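Local structure of lipid II:glycine glycyltransferase (Staphylococcus aureus, 6SNR) at residues Thr191-Asp203 against Tyr317-Asp329. The protein probably adds the first glycine of the pentaglycine interpeptide bridge to the lysine of lipid II, using glycyl-tRNA as donor, in staphylococcal peptidoglycan synthesis. Sequence-based numbering, arbitrary orientation.
Sequences TFAELMKITGERD and YYLYGASSNEFRD
Ser323 O is gripped by both terminal nitrogens of Arg202, with NH1 at 3.0 Å and NH2 at 3.2 Å from that oxygen. The carbonyl oxygen lies in the guanidinium plane, so the fork meets it end-on, yet both nitrogens come from one face of the peptide, NH1 standing 38° out of the carbonyl plane. With CG anti to the backbone N and a bend at chi3, the arginine reaches from the last helical turn back to the strand end.

The backbone N of the same serine donates to Thr199 OG1 (2.9 Å, N-H...O 158°). That hydroxyl itself donates to Leu195 O, 2.9 Å from OG1, which fixes its rotation and links the end of the strand to the helix backbone through one side chain.

One residue back along the strand, Ala322 CB presses on the helix, 3.5 Å from Met196 N and 3.7 Å from Leu195 CB, consistent with a CA separation of only 4.9 Å between Met196 and Ala322. Met196, bent at chi2 and chi3, brings CE to 3.6 Å from Gly321 O, while the Phe192 ring turns its edge to Tyr320 CB.

The axes of segments 191-202 and 317-323 cross at 79°, a helix packed steeply across an inner strand of a mixed sheet, between strands 302-312 and 351-356, in a domain probably of the acetyltransferase-like (GNAT) fold. Helix 210-220 adjoins this helix, its Phe213 edge-to-face with Phe192 and Tyr320.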
# COMPACT_ATOMS: atom_id res chain seq x y z
N THR A 191 -4.14 -0.78 18.45
CA THR A 191 -5.15 0.11 17.86
C THR A 191 -5.52 -0.34 16.44
O THR A 191 -6.70 -0.47 16.07
CB THR A 191 -4.64 1.58 17.88
OG1 THR A 191 -4.46 2.00 19.26
CG2 THR A 191 -5.67 2.52 17.19
N PHE A 192 -4.51 -0.61 15.61
CA PHE A 192 -4.81 -1.07 14.26
C PHE A 192 -5.66 -2.34 14.18
O PHE A 192 -6.58 -2.47 13.39
CB PHE A 192 -3.48 -1.31 13.53
CG PHE A 192 -3.66 -1.66 12.09
CD1 PHE A 192 -4.13 -0.72 11.20
CD2 PHE A 192 -3.39 -2.95 11.64
CE1 PHE A 192 -4.31 -1.02 9.88
CE2 PHE A 192 -3.60 -3.27 10.31
CZ PHE A 192 -4.05 -2.31 9.42
N ALA A 193 -5.32 -3.33 15.01
CA ALA A 193 -6.07 -4.58 14.96
C ALA A 193 -7.52 -4.38 15.36
O ALA A 193 -8.42 -5.06 14.83
CB ALA A 193 -5.41 -5.62 15.87
N GLU A 194 -7.76 -3.47 16.30
CA GLU A 194 -9.12 -3.12 16.73
C GLU A 194 -9.91 -2.50 15.58
O GLU A 194 -11.06 -2.85 15.32
CB GLU A 194 -9.08 -2.14 17.92
CG GLU A 194 -8.55 -2.75 19.22
CD GLU A 194 -8.58 -1.78 20.40
OE1 GLU A 194 -9.68 -1.25 20.69
OE2 GLU A 194 -7.53 -1.55 21.04
N LEU A 195 -9.27 -1.57 14.86
CA LEU A 195 -9.90 -0.98 13.71
C LEU A 195 -10.19 -2.01 12.62
O LEU A 195 -11.22 -1.96 11.94
CB LEU A 195 -9.01 0.15 13.16
CG LEU A 195 -8.83 1.39 14.03
CD1 LEU A 195 -7.75 2.29 13.47
CD2 LEU A 195 -10.15 2.14 14.13
N MET A 196 -9.29 -2.97 12.46
CA MET A 196 -9.44 -3.97 11.44
C MET A 196 -10.60 -4.90 11.77
O MET A 196 -11.30 -5.35 10.86
CB MET A 196 -8.14 -4.76 11.27
CG MET A 196 -8.21 -5.84 10.21
SD MET A 196 -8.43 -5.14 8.56
CE MET A 196 -6.84 -4.38 8.27
N LYS A 197 -10.80 -5.18 13.06
CA LYS A 197 -11.91 -6.01 13.53
C LYS A 197 -13.23 -5.35 13.13
O LYS A 197 -14.11 -6.01 12.56
CB LYS A 197 -11.81 -6.19 15.06
CG LYS A 197 -12.86 -7.09 15.69
CD LYS A 197 -12.55 -7.30 17.17
CE LYS A 197 -13.72 -7.93 17.92
NZ LYS A 197 -13.48 -7.95 19.39
N ILE A 198 -13.30 -4.03 13.35
CA ILE A 198 -14.50 -3.23 13.00
C ILE A 198 -14.73 -3.24 11.48
O ILE A 198 -15.87 -3.38 11.00
CB ILE A 198 -14.39 -1.77 13.54
CG1 ILE A 198 -14.35 -1.77 15.07
CG2 ILE A 198 -15.57 -0.92 13.06
CD1 ILE A 198 -13.87 -0.47 15.70
N THR A 199 -13.65 -3.09 10.72
CA THR A 199 -13.72 -3.10 9.28
C THR A 199 -14.15 -4.46 8.73
O THR A 199 -14.88 -4.53 7.75
CB THR A 199 -12.35 -2.70 8.69
OG1 THR A 199 -11.97 -1.44 9.24
CG2 THR A 199 -12.41 -2.62 7.18
N GLY A 200 -13.67 -5.54 9.34
CA GLY A 200 -14.09 -6.88 8.92
C GLY A 200 -15.58 -7.08 9.11
O GLY A 200 -16.25 -7.63 8.23
N GLU A 201 -16.08 -6.63 10.26
CA GLU A 201 -17.49 -6.76 10.61
C GLU A 201 -18.39 -5.88 9.74
O GLU A 201 -19.49 -6.31 9.38
CB GLU A 201 -17.70 -6.45 12.09
N ARG A 202 -17.93 -4.67 9.40
CA ARG A 202 -18.69 -3.76 8.53
C ARG A 202 -18.75 -4.27 7.10
O ARG A 202 -19.81 -4.27 6.47
CB ARG A 202 -18.09 -2.35 8.54
CG ARG A 202 -18.82 -1.37 7.61
CD ARG A 202 -18.22 0.02 7.58
NE ARG A 202 -16.79 0.04 7.25
CZ ARG A 202 -15.79 0.23 8.11
NH1 ARG A 202 -16.00 0.45 9.40
NH2 ARG A 202 -14.55 0.23 7.65
N ASP A 203 -17.60 -4.66 6.56
CA ASP A 203 -17.56 -5.31 5.26
C ASP A 203 -17.93 -6.77 5.55
O ASP A 203 -18.47 -7.07 6.62
CB ASP A 203 -16.18 -5.17 4.61
CG ASP A 203 -15.75 -3.72 4.42
OD1 ASP A 203 -16.58 -2.80 4.58
OD2 ASP A 203 -14.56 -3.49 4.09
N TYR A 317 3.79 0.35 -1.23
CA TYR A 317 2.57 -0.48 -1.22
C TYR A 317 1.65 -0.16 -0.07
O TYR A 317 2.07 -0.21 1.08
CB TYR A 317 2.89 -1.98 -1.13
CG TYR A 317 3.96 -2.50 -2.09
CD1 TYR A 317 5.31 -2.27 -1.84
CD2 TYR A 317 3.63 -3.28 -3.19
CE1 TYR A 317 6.26 -2.74 -2.69
CE2 TYR A 317 4.59 -3.75 -4.07
CZ TYR A 317 5.93 -3.53 -3.78
OH TYR A 317 6.93 -3.99 -4.60
N TYR A 318 0.38 0.16 -0.37
CA TYR A 318 -0.67 0.23 0.63
C TYR A 318 -1.18 -1.17 0.85
O TYR A 318 -1.92 -1.71 0.04
CB TYR A 318 -1.79 1.18 0.08
CG TYR A 318 -3.11 1.07 0.84
CD1 TYR A 318 -3.20 1.47 2.15
CD2 TYR A 318 -4.22 0.55 0.25
CE1 TYR A 318 -4.39 1.41 2.86
CE2 TYR A 318 -5.42 0.49 0.94
CZ TYR A 318 -5.50 0.94 2.24
OH TYR A 318 -6.69 0.87 2.98
N LEU A 319 -0.74 -1.80 1.93
CA LEU A 319 -0.94 -3.23 2.15
C LEU A 319 -2.27 -3.55 2.82
O LEU A 319 -2.97 -4.44 2.38
CB LEU A 319 0.22 -3.79 2.98
CG LEU A 319 1.04 -5.03 2.57
CD1 LEU A 319 1.22 -6.03 3.70
CD2 LEU A 319 0.57 -5.73 1.30
N TYR A 320 -2.62 -2.82 3.87
CA TYR A 320 -3.83 -3.02 4.64
C TYR A 320 -4.27 -1.68 5.21
O TYR A 320 -3.44 -0.88 5.61
CB TYR A 320 -3.59 -3.98 5.84
CG TYR A 320 -3.33 -5.42 5.48
CD1 TYR A 320 -4.36 -6.25 5.15
CD2 TYR A 320 -2.03 -5.95 5.53
CE1 TYR A 320 -4.14 -7.59 4.81
CE2 TYR A 320 -1.78 -7.28 5.20
CZ TYR A 320 -2.84 -8.09 4.86
OH TYR A 320 -2.62 -9.40 4.53
N GLY A 321 -5.59 -1.47 5.25
CA GLY A 321 -6.18 -0.28 5.90
C GLY A 321 -7.45 -0.62 6.67
O GLY A 321 -8.10 -1.62 6.36
N ALA A 322 -7.77 0.19 7.67
CA ALA A 322 -8.94 -0.09 8.54
C ALA A 322 -9.48 1.22 9.03
O ALA A 322 -8.74 2.20 9.13
CB ALA A 322 -8.57 -0.99 9.71
N SER A 323 -10.78 1.25 9.34
CA SER A 323 -11.35 2.47 9.92
C SER A 323 -12.59 2.14 10.73
O SER A 323 -13.24 1.13 10.46
CB SER A 323 -11.69 3.49 8.82
OG SER A 323 -12.61 2.96 7.88
N SER A 324 -12.86 3.00 11.71
CA SER A 324 -13.98 2.80 12.64
C SER A 324 -15.26 3.34 12.05
O SER A 324 -15.26 3.96 11.00
CB SER A 324 -13.73 3.48 13.98
OG SER A 324 -13.75 4.89 13.85
N ASN A 325 -16.37 3.06 12.74
CA ASN A 325 -17.68 3.56 12.34
C ASN A 325 -17.97 4.98 12.83
O ASN A 325 -19.01 5.56 12.48
CB ASN A 325 -18.77 2.60 12.87
CG ASN A 325 -18.67 1.20 12.28
OD1 ASN A 325 -18.69 0.20 13.00
ND2 ASN A 325 -18.64 1.11 10.96
N GLU A 326 -17.07 5.57 13.62
CA GLU A 326 -17.32 6.89 14.20
C GLU A 326 -16.61 8.04 13.49
O GLU A 326 -15.56 7.85 12.87
CB GLU A 326 -16.88 6.91 15.65
CG GLU A 326 -17.56 5.89 16.54
CD GLU A 326 -17.01 5.97 17.94
OE1 GLU A 326 -16.24 5.07 18.32
OE2 GLU A 326 -17.30 6.97 18.63
N PHE A 327 -17.20 9.22 13.60
CA PHE A 327 -16.62 10.47 13.10
C PHE A 327 -16.20 10.42 11.62
O PHE A 327 -15.22 11.08 11.23
CB PHE A 327 -15.48 10.93 14.00
CG PHE A 327 -15.87 11.07 15.44
CD1 PHE A 327 -16.64 12.15 15.85
CD2 PHE A 327 -15.50 10.12 16.38
CE1 PHE A 327 -17.03 12.28 17.17
CE2 PHE A 327 -15.89 10.24 17.71
CZ PHE A 327 -16.65 11.34 18.10
N ARG A 328 -17.00 9.71 10.81
CA ARG A 328 -16.72 9.50 9.37
C ARG A 328 -16.67 10.82 8.60
O ARG A 328 -15.97 10.92 7.60
CB ARG A 328 -17.77 8.60 8.71
CG ARG A 328 -17.93 7.18 9.26
CD ARG A 328 -19.19 6.50 8.70
NE ARG A 328 -20.39 7.30 8.96
CZ ARG A 328 -21.64 6.95 8.70
NH1 ARG A 328 -22.64 7.79 8.99
NH2 ARG A 328 -21.93 5.77 8.15
N ASP A 329 -17.42 11.83 9.06
CA ASP A 329 -17.41 13.16 8.43
C ASP A 329 -16.08 13.91 8.50
O ASP A 329 -15.88 14.88 7.78
CB ASP A 329 -18.53 14.04 9.03
CG ASP A 329 -19.90 13.75 8.45
OD1 ASP A 329 -20.06 12.70 7.78
OD2 ASP A 329 -20.81 14.59 8.65